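Local coordinates for DNA repair protein RecN (PDB 4ABY) that probably takes part in recombinational repair of DNA double-strand breaks, with its SMC-like head domain, the part described here, as the ATP-binding ATPase, at residues 44-49 with 97-102; 172-177 with 234-239; 323-328 with 351-356; 254-259 with 283-288. One frame throughout, in Å; residues are numbered along the deposited sequence.

How the interactions relate
Interactions 1 and 3 belong to the ATPase body, while interactions 2 and 4 lie toward the helical arm. All four are partly buried; interaction 1 has no exposed touching residue, whereas interactions 2 and 4 have several. Interaction 1 pairs two strands of the antiparallel sheet through backbone bonds. Interaction 3 joins two loops near the predicted nucleotide site, where one buried carboxylate oxygen takes two bonds. Interaction 2 sets a buried valine beside a salt-bridge network. Interaction 4 has no hydrogen bond across it and is made by van der Waals contacts. Interaction 2 lies on helix 214-249 and interaction 4 at the start of strand 258-266, the next element in the chain.

Interaction 1: residues 44-49 with 97-102; sequences EIRNLA and EKELLV
Arg46 and Leu101 pair through their backbones. Arg46 N donates to Leu101 O at 2.9 Å, and Leu101 N gives a bond back to Arg46 O at 3.1 Å. Beside this antiparallel hydrogen-bonded pair, Ile45 and Val102 form a non-hydrogen-bonded one. There Val102 CA makes a CA-H...O contact of 3.4 Å with Glu44 O. The Arg46 side chain starts with CG anti to the backbone N (chi1 -170°) and bends at chi3. The bend carries NH2 across to the partner strand, 3.7 Å from Leu101 CB. The same NH2 makes a long salt bridge of 3.7 Å to Glu99 OE2, with the two planes 49° apart. Both strands belong to the antiparallel sheet of the ABC-type ATPase head, in which 42-48 lies between 51-57 and 99-105. At Asn47 the chain turns a corner. Its amide stacks on the Glu97 carboxylate, the planes 22° apart, and ND2 gives a weak hydrogen bond of 3.3 Å to Glu99 O. After the corner Leu48 packs on Leu100 and Val102. Leu48 CG lies 4.1 Å from Leu100 CD2, and Leu48 CD1 is as near to Val102 CG2. Farther out, Arg120 is the stronger partner of Glu99, through OE1. Helix 69-83 lies under Ile45, Leu48 and Val102, with Ala79, Leu82 and Leu83 touching them. That helix begins within the predicted ATP-binding P-loop, and its Ser74 is close to Leu48.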
loop_
_atom_site.group_PDB
_atom_site.type_symbol
_atom_site.label_atom_id
_atom_site.label_comp_id
_atom_site.label_asym_id
_atom_site.label_seq_id
_atom_site.Cartn_x
_atom_site.Cartn_y
_atom_site.Cartn_z
ATOM N N GLU A 44 16.341 4.391 10.727
ATOM C CA GLU A 44 17.621 5.081 10.674
ATOM C C GLU A 44 18.040 5.321 9.236
ATOM O O GLU A 44 18.200 4.381 8.462
ATOM C CB GLU A 44 18.699 4.282 11.401
ATOM C CG GLU A 44 18.432 4.076 12.877
ATOM C CD GLU A 44 19.541 3.298 13.549
ATOM O OE1 GLU A 44 20.554 3.011 12.874
ATOM O OE2 GLU A 44 19.400 2.976 14.748
ATOM N N ILE A 45 18.220 6.585 8.881
ATOM C CA ILE A 45 18.614 6.935 7.529
ATOM C C ILE A 45 19.923 7.702 7.559
ATOM O O ILE A 45 20.073 8.646 8.321
ATOM C CB ILE A 45 17.537 7.792 6.834
ATOM C CG1 ILE A 45 16.206 7.040 6.774
ATOM C CG2 ILE A 45 17.980 8.174 5.437
ATOM C CD1 ILE A 45 15.053 7.890 6.290
ATOM N N ARG A 46 20.874 7.291 6.732
ATOM C CA ARG A 46 22.154 7.978 6.669
ATOM C C ARG A 46 22.519 8.317 5.226
ATOM O O ARG A 46 22.457 7.467 4.342
ATOM C CB ARG A 46 23.250 7.139 7.332
ATOM C CG ARG A 46 24.569 7.875 7.526
ATOM C CD ARG A 46 25.634 6.954 8.104
ATOM N NE ARG A 46 25.775 5.728 7.316
ATOM C CZ ARG A 46 26.560 5.605 6.247
ATOM N NH1 ARG A 46 27.285 6.634 5.831
ATOM N NH2 ARG A 46 26.619 4.451 5.592
ATOM N N ASN A 47 22.880 9.576 5.003
ATOM C CA ASN A 47 23.269 10.063 3.687
ATOM C C ASN A 47 22.250 9.788 2.595
ATOM O O ASN A 47 22.608 9.355 1.505
ATOM C CB ASN A 47 24.630 9.497 3.291
ATOM C CG ASN A 47 25.757 10.060 4.131
ATOM O OD1 ASN A 47 25.647 11.156 4.682
ATOM N ND2 ASN A 47 26.852 9.314 4.232
ATOM N N LEU A 48 20.980 10.047 2.886
ATOM C CA LEU A 48 19.933 9.944 1.876
ATOM C C LEU A 48 19.369 11.327 1.554
ATOM O O LEU A 48 18.739 11.965 2.399
ATOM C CB LEU A 48 18.820 9.000 2.340
ATOM C CG LEU A 48 17.760 8.567 1.322
ATOM C CD1 LEU A 48 17.043 7.332 1.815
ATOM C CD2 LEU A 48 16.764 9.677 1.028
ATOM N N ALA A 49 19.609 11.786 0.329
ATOM C CA ALA A 49 19.091 13.070 -0.140
ATOM C C ALA A 49 19.525 14.245 0.728
ATOM O O ALA A 49 20.693 14.633 0.721
ATOM C CB ALA A 49 17.585 13.024 -0.246
ATOM N N GLU A 97 28.175 12.417 -0.952
ATOM C CA GLU A 97 28.488 11.255 -0.128
ATOM C C GLU A 97 28.747 10.007 -0.964
ATOM O O GLU A 97 28.353 9.931 -2.127
ATOM C CB GLU A 97 27.385 10.997 0.902
ATOM C CG GLU A 97 27.172 12.136 1.897
ATOM C CD GLU A 97 28.334 12.317 2.862
ATOM O OE1 GLU A 97 28.990 11.310 3.209
ATOM O OE2 GLU A 97 28.580 13.469 3.282
ATOM N N LYS A 98 29.420 9.033 -0.358
ATOM C CA LYS A 98 29.867 7.845 -1.073
ATOM C C LYS A 98 28.851 6.716 -0.982
ATOM O O LYS A 98 28.766 5.882 -1.882
ATOM C CB LYS A 98 31.226 7.378 -0.542
ATOM C CG LYS A 98 31.315 7.340 0.985
ATOM C CD LYS A 98 32.611 6.693 1.476
ATOM C CE LYS A 98 32.805 6.910 2.972
ATOM N NZ LYS A 98 32.986 8.351 3.304
ATOM N N GLU A 99 28.084 6.685 0.102
ATOM C CA GLU A 99 27.100 5.625 0.275
ATOM C C GLU A 99 26.047 5.941 1.326
ATOM O O GLU A 99 26.311 6.652 2.291
ATOM C CB GLU A 99 27.794 4.314 0.622
ATOM C CG GLU A 99 28.330 4.248 2.031
ATOM C CD GLU A 99 29.007 2.927 2.306
ATOM O OE1 GLU A 99 29.639 2.386 1.373
ATOM O OE2 GLU A 99 28.906 2.425 3.446
ATOM N N LEU A 100 24.851 5.397 1.125
ATOM C CA LEU A 100 23.753 5.596 2.057
ATOM C C LEU A 100 23.366 4.290 2.733
ATOM O O LEU A 100 23.691 3.210 2.248
ATOM C CB LEU A 100 22.539 6.214 1.352
ATOM C CG LEU A 100 21.720 5.414 0.335
ATOM C CD1 LEU A 100 20.896 4.324 0.994
ATOM C CD2 LEU A 100 20.807 6.363 -0.412
ATOM N N LEU A 101 22.660 4.403 3.851
ATOM C CA LEU A 101 22.239 3.241 4.612
ATOM C C LEU A 101 20.853 3.473 5.182
ATOM O O LEU A 101 20.566 4.545 5.702
ATOM C CB LEU A 101 23.219 2.980 5.755
ATOM C CG LEU A 101 22.786 1.927 6.774
ATOM C CD1 LEU A 101 23.154 0.540 6.288
ATOM C CD2 LEU A 101 23.425 2.215 8.112
ATOM N N VAL A 102 19.996 2.464 5.089
ATOM C CA VAL A 102 18.659 2.553 5.656
ATOM C C VAL A 102 18.372 1.357 6.546
ATOM O O VAL A 102 18.223 0.243 6.061
ATOM C CB VAL A 102 17.591 2.607 4.562
ATOM C CG1 VAL A 102 16.212 2.735 5.182
ATOM C CG2 VAL A 102 17.864 3.762 3.611
#

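Interaction 2: residues 172-177 with 234-239; sequences RRVTKE and REREAE
Val174 packs against the aliphatic part of Glu237. Its CG1 lies 3.5 Å from Glu237 CG and 3.9 Å from Glu237 CB, and the two side chains run past each other in opposite directions. Arg173 adds a looser touch, CB to Glu237 CB at 4.3 Å. The more open side is ionic. Arg236 bends at chi3 (80°), and its guanidinium presents its edge to two carboxylates. NH1 donates to Glu177 OE2 at 3.3 Å, and NH2 makes a weak bond to the same oxygen. Arg236 NE donates to Glu237 OE2 of the next residue in the same helix at 3.2 Å, almost straight at 178°. Lys176 NZ joins the network by a long salt bridge to Glu177 OE2. An alanine in place of Glu237 would remove CG and the carboxylate; Val174 CG1 would probably keep only the looser touch on CB, and Arg236 NE would be left without its acceptor. Residues 172-174 link helix 163-171 to helix 175-197. The latter lies along helix 214-249, a pair consistent with the root of the coiled-coil arm of SMC-like proteins. Arg234 of helix 214-249 bridges to Asp171 and touches Leu263 of strand 258-266.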
loop_
_atom_site.group_PDB
_atom_site.type_symbol
_atom_site.label_atom_id
_atom_site.label_comp_id
_atom_site.label_asym_id
_atom_site.label_seq_id
_atom_site.Cartn_x
_atom_site.Cartn_y
_atom_site.Cartn_z
ATOM N N ARG A 172 -11.948 -14.451 -1.644
ATOM C CA ARG A 172 -12.103 -14.591 -0.196
ATOM C C ARG A 172 -13.510 -14.202 0.248
ATOM O O ARG A 172 -13.793 -14.096 1.442
ATOM C CB ARG A 172 -11.019 -13.836 0.588
ATOM C CG ARG A 172 -10.958 -12.330 0.379
ATOM C CD ARG A 172 -9.681 -11.769 1.016
ATOM N NE ARG A 172 -9.368 -10.402 0.594
ATOM C CZ ARG A 172 -9.448 -9.333 1.383
ATOM N NH1 ARG A 172 -9.833 -9.458 2.649
ATOM N NH2 ARG A 172 -9.139 -8.131 0.909
ATOM N N ARG A 173 -14.386 -14.013 -0.737
ATOM C CA ARG A 173 -15.805 -13.778 -0.499
ATOM C C ARG A 173 -16.589 -15.041 -0.836
ATOM O O ARG A 173 -17.775 -15.157 -0.521
ATOM C CB ARG A 173 -16.305 -12.619 -1.359
ATOM C CG ARG A 173 -15.522 -11.333 -1.175
ATOM C CD ARG A 173 -15.836 -10.665 0.157
ATOM N NE ARG A 173 -16.988 -9.775 0.058
ATOM C CZ ARG A 173 -17.170 -8.703 0.823
ATOM N NH1 ARG A 173 -16.270 -8.384 1.751
ATOM N NH2 ARG A 173 -18.249 -7.946 0.655
ATOM N N VAL A 174 -15.918 -15.985 -1.487
ATOM C CA VAL A 174 -16.546 -17.240 -1.880
ATOM C C VAL A 174 -15.648 -18.425 -1.538
ATOM O O VAL A 174 -15.476 -19.340 -2.341
ATOM C CB VAL A 174 -16.895 -17.259 -3.389
ATOM C CG1 VAL A 174 -17.917 -16.186 -3.711
ATOM C CG2 VAL A 174 -15.646 -17.075 -4.232
ATOM N N THR A 175 -15.082 -18.405 -0.337
ATOM C CA THR A 175 -14.152 -19.447 0.085
ATOM C C THR A 175 -14.708 -20.848 -0.133
ATOM O O THR A 175 -13.992 -21.739 -0.575
ATOM C CB THR A 175 -13.753 -19.285 1.559
ATOM O OG1 THR A 175 -14.932 -19.117 2.355
ATOM C CG2 THR A 175 -12.857 -18.073 1.731
ATOM N N LYS A 176 -15.983 -21.043 0.182
ATOM C CA LYS A 176 -16.594 -22.354 0.033
ATOM C C LYS A 176 -16.394 -22.887 -1.388
ATOM O O LYS A 176 -15.828 -23.964 -1.585
ATOM C CB LYS A 176 -18.078 -22.299 0.394
ATOM C CG LYS A 176 -18.751 -23.659 0.478
ATOM C CD LYS A 176 -20.226 -23.531 0.846
ATOM C CE LYS A 176 -21.005 -22.752 -0.213
ATOM N NZ LYS A 176 -21.052 -23.469 -1.526
ATOM N N GLU A 177 -16.843 -22.121 -2.376
ATOM C CA GLU A 177 -16.698 -22.503 -3.774
ATOM C C GLU A 177 -15.238 -22.644 -4.185
ATOM O O GLU A 177 -14.872 -23.574 -4.897
ATOM C CB GLU A 177 -17.390 -21.488 -4.683
ATOM C CG GLU A 177 -18.909 -21.469 -4.568
ATOM C CD GLU A 177 -19.412 -20.625 -3.411
ATOM O OE1 GLU A 177 -18.648 -20.399 -2.450
ATOM O OE2 GLU A 177 -20.577 -20.181 -3.471
ATOM N N ARG A 234 -18.418 -16.062 -8.018
ATOM C CA ARG A 234 -17.637 -14.856 -8.255
ATOM C C ARG A 234 -18.529 -13.725 -8.760
ATOM O O ARG A 234 -18.623 -12.672 -8.131
ATOM C CB ARG A 234 -16.497 -15.136 -9.237
ATOM C CG ARG A 234 -15.329 -15.895 -8.620
ATOM C CD ARG A 234 -14.303 -16.294 -9.667
ATOM N NE ARG A 234 -13.073 -16.809 -9.070
ATOM C CZ ARG A 234 -12.088 -17.380 -9.759
ATOM N NH1 ARG A 234 -12.190 -17.517 -11.074
ATOM N NH2 ARG A 234 -11.002 -17.817 -9.134
ATOM N N GLU A 235 -19.194 -13.952 -9.889
ATOM C CA GLU A 235 -20.109 -12.961 -10.448
ATOM C C GLU A 235 -21.209 -12.588 -9.459
ATOM O O GLU A 235 -21.667 -11.445 -9.433
ATOM C CB GLU A 235 -20.724 -13.463 -11.754
ATOM C CG GLU A 235 -19.806 -13.357 -12.966
ATOM C CD GLU A 235 -20.370 -14.070 -14.190
ATOM O OE1 GLU A 235 -20.962 -15.157 -14.024
ATOM O OE2 GLU A 235 -20.216 -13.549 -15.317
ATOM N N ARG A 236 -21.632 -13.556 -8.652
ATOM C CA ARG A 236 -22.684 -13.329 -7.672
ATOM C C ARG A 236 -22.228 -12.346 -6.603
ATOM O O ARG A 236 -22.939 -11.394 -6.284
ATOM C CB ARG A 236 -23.091 -14.646 -7.014
ATOM C CG ARG A 236 -24.186 -14.512 -5.963
ATOM C CD ARG A 236 -24.327 -15.788 -5.135
ATOM N NE ARG A 236 -23.312 -15.890 -4.085
ATOM C CZ ARG A 236 -22.677 -17.014 -3.763
ATOM N NH1 ARG A 236 -22.941 -18.138 -4.413
ATOM N NH2 ARG A 236 -21.771 -17.016 -2.794
ATOM N N GLU A 237 -21.038 -12.581 -6.060
ATOM C CA GLU A 237 -20.530 -11.796 -4.944
ATOM C C GLU A 237 -19.773 -10.550 -5.382
ATOM O O GLU A 237 -19.337 -9.764 -4.546
ATOM C CB GLU A 237 -19.633 -12.659 -4.061
ATOM C CG GLU A 237 -20.381 -13.718 -3.279
ATOM C CD GLU A 237 -21.353 -13.121 -2.281
ATOM O OE1 GLU A 237 -20.891 -12.588 -1.245
ATOM O OE2 GLU A 237 -22.577 -13.187 -2.533
ATOM N N ALA A 238 -19.623 -10.366 -6.689
ATOM C CA ALA A 238 -18.850 -9.242 -7.214
ATOM C C ALA A 238 -19.542 -7.892 -7.020
ATOM O O ALA A 238 -18.950 -6.956 -6.488
ATOM C CB ALA A 238 -18.519 -9.464 -8.682
ATOM N N GLU A 239 -20.794 -7.795 -7.458
ATOM C CA GLU A 239 -21.560 -6.558 -7.337
ATOM C C GLU A 239 -21.588 -6.006 -5.907
ATOM O O GLU A 239 -21.244 -4.848 -5.686
ATOM C CB GLU A 239 -22.983 -6.757 -7.865
ATOM C CG GLU A 239 -23.050 -7.216 -9.319
ATOM C CD GLU A 239 -23.241 -6.064 -10.291
ATOM O OE1 GLU A 239 -23.716 -4.991 -9.856
ATOM O OE2 GLU A 239 -22.928 -6.238 -11.491
#

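Interaction 3: residues 323-328 with 351-356; sequences EVDAGI and VVTHLA
Asp325 OD2 accepts two hydrogen bonds from the segment 351-356. Asp325 CG lies between its backbone N and carbonyl carbon (chi1 52°), which turns the carboxylate to Thr353 and His354. Thr353 OG1 donates at 3.1 Å, from above the carboxylate plane and 39° out of it. His354 N donates at 3.2 Å and meets the oxygen nearly in line with its C-O bond. Thr353 OG1 also accepts from Leu355 N at 3.1 Å, an ST turn that fixes the hydroxyl in place. Replacing Asp325 by an alanine would probably leave Thr353 OG1 and His354 N without their acceptor. From Val324 on, the segment 323-328 is consistent with the D-loop after the Walker B strand of ABC-type ATPases. The place of His354, just after strand 348-352, is consistent with their switch histidine (H-loop). Strands 318-321 and 348-352 are parallel neighbours joined through helix 330-343, a beta-alpha-beta crossover. The histidine ring lies beside the carboxylate, ND1 3.0 Å from Asp325 OD2, but is not aligned for a hydrogen bond. The apolar part is carried by Leu355, whose CD1 lies 3.5 Å from Asp325 CB. Val352 comes near Thr69 of the predicted ATP site.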
loop_
_atom_site.group_PDB
_atom_site.type_symbol
_atom_site.label_atom_id
_atom_site.label_comp_id
_atom_site.label_asym_id
_atom_site.label_seq_id
_atom_site.Cartn_x
_atom_site.Cartn_y
_atom_site.Cartn_z
ATOM N N GLU A 323 0.801 11.049 -1.474
ATOM C CA GLU A 323 -0.003 11.778 -2.368
ATOM C C GLU A 323 -1.446 11.531 -2.307
ATOM O O GLU A 323 -2.085 11.765 -3.266
ATOM C CB GLU A 323 0.438 11.399 -3.766
ATOM C CG GLU A 323 1.399 12.377 -4.411
ATOM C CD GLU A 323 1.658 12.069 -5.835
ATOM O OE1 GLU A 323 2.466 11.204 -6.116
ATOM O OE2 GLU A 323 1.063 12.697 -6.697
ATOM N N VAL A 324 -2.001 11.077 -1.212
ATOM C CA VAL A 324 -3.443 10.841 -1.221
ATOM C C VAL A 324 -4.073 12.116 -0.934
ATOM O O VAL A 324 -5.238 12.238 -1.146
ATOM C CB VAL A 324 -3.080 10.150 0.084
ATOM C CG1 VAL A 324 -2.791 11.142 1.123
ATOM C CG2 VAL A 324 -4.199 9.296 0.553
ATOM N N ASP A 325 -3.313 13.132 -0.574
ATOM C CA ASP A 325 -3.987 14.413 -0.588
ATOM C C ASP A 325 -3.778 15.185 -1.833
ATOM O O ASP A 325 -4.102 16.331 -1.902
ATOM C CB ASP A 325 -3.463 15.277 0.535
ATOM C CG ASP A 325 -2.015 15.375 0.539
ATOM O OD1 ASP A 325 -1.413 14.748 -0.274
ATOM O OD2 ASP A 325 -1.473 16.087 1.349
ATOM N N ALA A 326 -3.203 14.559 -2.823
ATOM C CA ALA A 326 -2.793 15.303 -4.004
ATOM C C ALA A 326 -3.858 16.265 -4.536
ATOM O O ALA A 326 -3.870 17.442 -4.179
ATOM C CB ALA A 326 -2.318 14.360 -5.095
ATOM N N GLY A 327 -4.748 15.776 -5.389
ATOM C CA GLY A 327 -5.612 16.672 -6.136
ATOM C C GLY A 327 -6.967 16.981 -5.535
ATOM O O GLY A 327 -7.904 17.327 -6.255
ATOM N N ILE A 328 -7.078 16.865 -4.218
ATOM C CA ILE A 328 -8.355 17.062 -3.541
ATOM C C ILE A 328 -8.240 18.162 -2.510
ATOM O O ILE A 328 -7.181 18.766 -2.342
ATOM C CB ILE A 328 -8.796 15.793 -2.788
ATOM C CG1 ILE A 328 -7.827 15.509 -1.633
ATOM C CG2 ILE A 328 -8.880 14.613 -3.734
ATOM C CD1 ILE A 328 -8.302 14.458 -0.667
ATOM N N VAL A 351 1.645 8.721 6.409
ATOM C CA VAL A 351 1.376 9.623 5.301
ATOM C C VAL A 351 2.113 10.947 5.467
ATOM O O VAL A 351 2.324 11.423 6.580
ATOM C CB VAL A 351 -0.133 9.906 5.139
ATOM C CG1 VAL A 351 -0.943 8.661 5.447
ATOM C CG2 VAL A 351 -0.556 11.047 6.036
ATOM N N VAL A 352 2.520 11.523 4.343
ATOM C CA VAL A 352 3.066 12.870 4.316
ATOM C C VAL A 352 1.978 13.771 3.744
ATOM O O VAL A 352 1.414 13.474 2.689
ATOM C CB VAL A 352 4.319 12.946 3.428
ATOM C CG1 VAL A 352 4.877 14.352 3.410
ATOM C CG2 VAL A 352 5.368 11.971 3.918
ATOM N N THR A 353 1.672 14.864 4.435
ATOM C CA THR A 353 0.531 15.683 4.049
ATOM C C THR A 353 0.789 17.178 4.196
ATOM O O THR A 353 1.629 17.596 4.996
ATOM C CB THR A 353 -0.717 15.299 4.872
ATOM O OG1 THR A 353 -1.847 16.055 4.423
ATOM C CG2 THR A 353 -0.486 15.568 6.345
ATOM N N HIS A 354 0.065 17.975 3.410
ATOM C CA HIS A 354 0.132 19.434 3.511
ATOM C C HIS A 354 -1.211 20.017 3.931
ATOM O O HIS A 354 -1.364 21.228 4.051
ATOM C CB HIS A 354 0.597 20.059 2.192
ATOM C CG HIS A 354 -0.227 19.660 1.008
ATOM N ND1 HIS A 354 0.019 18.515 0.282
ATOM C CD2 HIS A 354 -1.288 20.261 0.416
ATOM C CE1 HIS A 354 -0.858 18.423 -0.703
ATOM N NE2 HIS A 354 -1.662 19.469 -0.643
ATOM N N LEU A 355 -2.177 19.135 4.166
ATOM C CA LEU A 355 -3.528 19.532 4.550
ATOM C C LEU A 355 -3.747 19.375 6.048
ATOM O O LEU A 355 -3.564 18.293 6.597
ATOM C CB LEU A 355 -4.560 18.689 3.798
ATOM C CG LEU A 355 -4.602 18.834 2.276
ATOM C CD1 LEU A 355 -5.561 17.824 1.665
ATOM C CD2 LEU A 355 -4.990 20.250 1.901
ATOM N N ALA A 356 -4.153 20.456 6.704
ATOM C CA ALA A 356 -4.380 20.427 8.143
ATOM C C ALA A 356 -5.451 19.415 8.528
ATOM O O ALA A 356 -5.411 18.850 9.618
ATOM C CB ALA A 356 -4.748 21.805 8.651
#

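Interaction 4: residues 254-259 with 283-288; sequences MPHARM and ANPGEE
Met254, a selenomethionine, passes close by Ala283. Its CB is 4.0 Å from Ala283 O, and CG stays near the same oxygen at 4.1 Å. CG stands anti to the carbonyl carbon of Met254 (chi1 -76°), which lays the start of the chain alongside the Ala283 carbonyl. SE then meets Ala283 CB at 4.3 Å. At chi3 (-74°) the chain bends and its end leads away from the segment 283-288. Outside the contact the side chain touches Ile249, Phe281 and Val304, so it lies between helix 214-249, strand 276-282 and helix 298-312. The Ala283 carbonyl is also approached from the backbone, with Ala257 CA 3.6 Å from Ala283 O. Met254 to Ala257 form a type I beta turn, closed by Ala257 N to Met254 O at 3.2 Å. On the exposed side His256 crosses Pro285 obliquely. His256 CB lies 3.9 Å from Pro285 CD, and His256 CD2 is 4.2 Å from Pro285 CG. Pro255 CB sits over one face of the same ring. In the segment 283-288, Glu287 OE1 takes weak hydrogen bonds from Ala283 N and Asn284 N, which tie that loop to itself. The contact lies at one end of the two-stranded antiparallel sheet of 258-266 and 276-282, where Arg258 bonds through its backbone to Ser282. No hydrogen bond spans the two segments. The contact between them is thus van der Waals in kind, partly apolar and partly carbon against the Ala283 carbonyl oxygen, and probably not strongly directional.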
loop_
_atom_site.group_PDB
_atom_site.type_symbol
_atom_site.label_atom_id
_atom_site.label_comp_id
_atom_site.label_asym_id
_atom_site.label_seq_id
_atom_site.Cartn_x
_atom_site.Cartn_y
_atom_site.Cartn_z
HETATM N N MSE A 254 -13.940 11.356 -6.027
HETATM C CA MSE A 254 -14.247 10.665 -7.274
HETATM C C MSE A 254 -15.719 10.275 -7.261
HETATM O O MSE A 254 -16.054 9.094 -7.189
HETATM C CB MSE A 254 -13.372 9.422 -7.432
HETATM C CG MSE A 254 -11.940 9.720 -7.827
HETATM SE SE MSE A 254 -10.703 8.266 -7.414
HETATM C CE MSE A 254 -10.584 8.470 -5.482
ATOM N N PRO A 255 -16.606 11.276 -7.330
ATOM C CA PRO A 255 -18.042 11.050 -7.146
ATOM C C PRO A 255 -18.622 10.145 -8.222
ATOM O O PRO A 255 -19.670 9.544 -8.002
ATOM C CB PRO A 255 -18.637 12.457 -7.275
ATOM C CG PRO A 255 -17.486 13.396 -7.094
ATOM C CD PRO A 255 -16.304 12.682 -7.644
ATOM N N HIS A 256 -17.950 10.048 -9.366
ATOM C CA HIS A 256 -18.475 9.275 -10.486
ATOM C C HIS A 256 -17.576 8.106 -10.849
ATOM O O HIS A 256 -17.547 7.663 -12.000
ATOM C CB HIS A 256 -18.680 10.173 -11.702
ATOM C CG HIS A 256 -19.477 11.403 -11.408
ATOM N ND1 HIS A 256 -20.764 11.355 -10.918
ATOM C CD2 HIS A 256 -19.168 12.716 -11.530
ATOM C CE1 HIS A 256 -21.214 12.584 -10.751
ATOM N NE2 HIS A 256 -20.265 13.428 -11.115
ATOM N N ALA A 257 -16.843 7.606 -9.864
ATOM C CA ALA A 257 -15.975 6.468 -10.094
ATOM C C ALA A 257 -16.825 5.267 -10.464
ATOM O O ALA A 257 -17.900 5.063 -9.902
ATOM C CB ALA A 257 -15.140 6.177 -8.865
ATOM N N ARG A 258 -16.350 4.494 -11.435
ATOM C CA ARG A 258 -16.990 3.239 -11.806
ATOM C C ARG A 258 -15.989 2.112 -11.605
ATOM O O ARG A 258 -14.791 2.291 -11.825
ATOM C CB ARG A 258 -17.463 3.261 -13.259
ATOM C CG ARG A 258 -18.540 4.285 -13.579
ATOM C CD ARG A 258 -19.355 3.834 -14.782
ATOM N NE ARG A 258 -19.908 4.950 -15.544
ATOM C CZ ARG A 258 -20.845 4.826 -16.482
ATOM N NH1 ARG A 258 -21.349 3.631 -16.771
ATOM N NH2 ARG A 258 -21.287 5.897 -17.129
HETATM N N MSE A 259 -16.484 0.955 -11.184
HETATM C CA MSE A 259 -15.615 -0.168 -10.860
HETATM C C MSE A 259 -16.335 -1.488 -11.087
HETATM O O MSE A 259 -17.542 -1.588 -10.877
HETATM C CB MSE A 259 -15.142 -0.069 -9.407
HETATM C CG MSE A 259 -14.449 -1.318 -8.885
HETATM SE SE MSE A 259 -13.739 -1.106 -7.077
HETATM C CE MSE A 259 -12.270 0.117 -7.449
ATOM N N ALA A 283 -11.896 6.529 -12.900
ATOM C CA ALA A 283 -12.036 7.586 -11.902
ATOM C C ALA A 283 -13.114 8.609 -12.272
ATOM O O ALA A 283 -13.853 9.091 -11.407
ATOM C CB ALA A 283 -10.703 8.285 -11.686
ATOM N N ASN A 284 -13.200 8.934 -13.559
ATOM C CA ASN A 284 -14.071 10.007 -14.020
ATOM C C ASN A 284 -15.255 9.500 -14.841
ATOM O O ASN A 284 -15.255 8.353 -15.289
ATOM C CB ASN A 284 -13.250 11.025 -14.811
ATOM C CG ASN A 284 -12.039 11.519 -14.040
ATOM O OD1 ASN A 284 -10.976 11.742 -14.611
ATOM N ND2 ASN A 284 -12.195 11.681 -12.732
ATOM N N PRO A 285 -16.275 10.355 -15.029
ATOM C CA PRO A 285 -17.518 10.017 -15.738
ATOM C C PRO A 285 -17.317 9.689 -17.218
ATOM O O PRO A 285 -17.922 8.740 -17.723
ATOM C CB PRO A 285 -18.355 11.295 -15.601
ATOM C CG PRO A 285 -17.368 12.373 -15.307
ATOM C CD PRO A 285 -16.327 11.714 -14.467
ATOM N N GLY A 286 -16.487 10.467 -17.904
ATOM C CA GLY A 286 -16.267 10.265 -19.325
ATOM C C GLY A 286 -15.343 9.104 -19.649
ATOM O O GLY A 286 -15.339 8.594 -20.774
ATOM N N GLU A 287 -14.567 8.680 -18.656
ATOM C CA GLU A 287 -13.549 7.650 -18.850
ATOM C C GLU A 287 -14.119 6.245 -19.004
ATOM O O GLU A 287 -15.203 5.938 -18.500
ATOM C CB GLU A 287 -12.547 7.671 -17.697
ATOM C CG GLU A 287 -11.945 9.037 -17.450
ATOM C CD GLU A 287 -10.737 8.981 -16.545
ATOM O OE1 GLU A 287 -10.641 8.027 -15.741
ATOM O OE2 GLU A 287 -9.884 9.891 -16.638
ATOM N N GLU A 288 -13.370 5.401 -19.710
ATOM C CA GLU A 288 -13.687 3.984 -19.837
ATOM C C GLU A 288 -12.955 3.199 -18.759
ATOM O O GLU A 288 -11.876 3.597 -18.314
ATOM C CB GLU A 288 -13.270 3.458 -21.211
ATOM C CG GLU A 288 -14.405 3.303 -22.210
ATOM C CD GLU A 288 -13.948 2.644 -23.504
ATOM O OE1 GLU A 288 -12.723 2.434 -23.662
ATOM O OE2 GLU A 288 -14.812 2.335 -24.359
#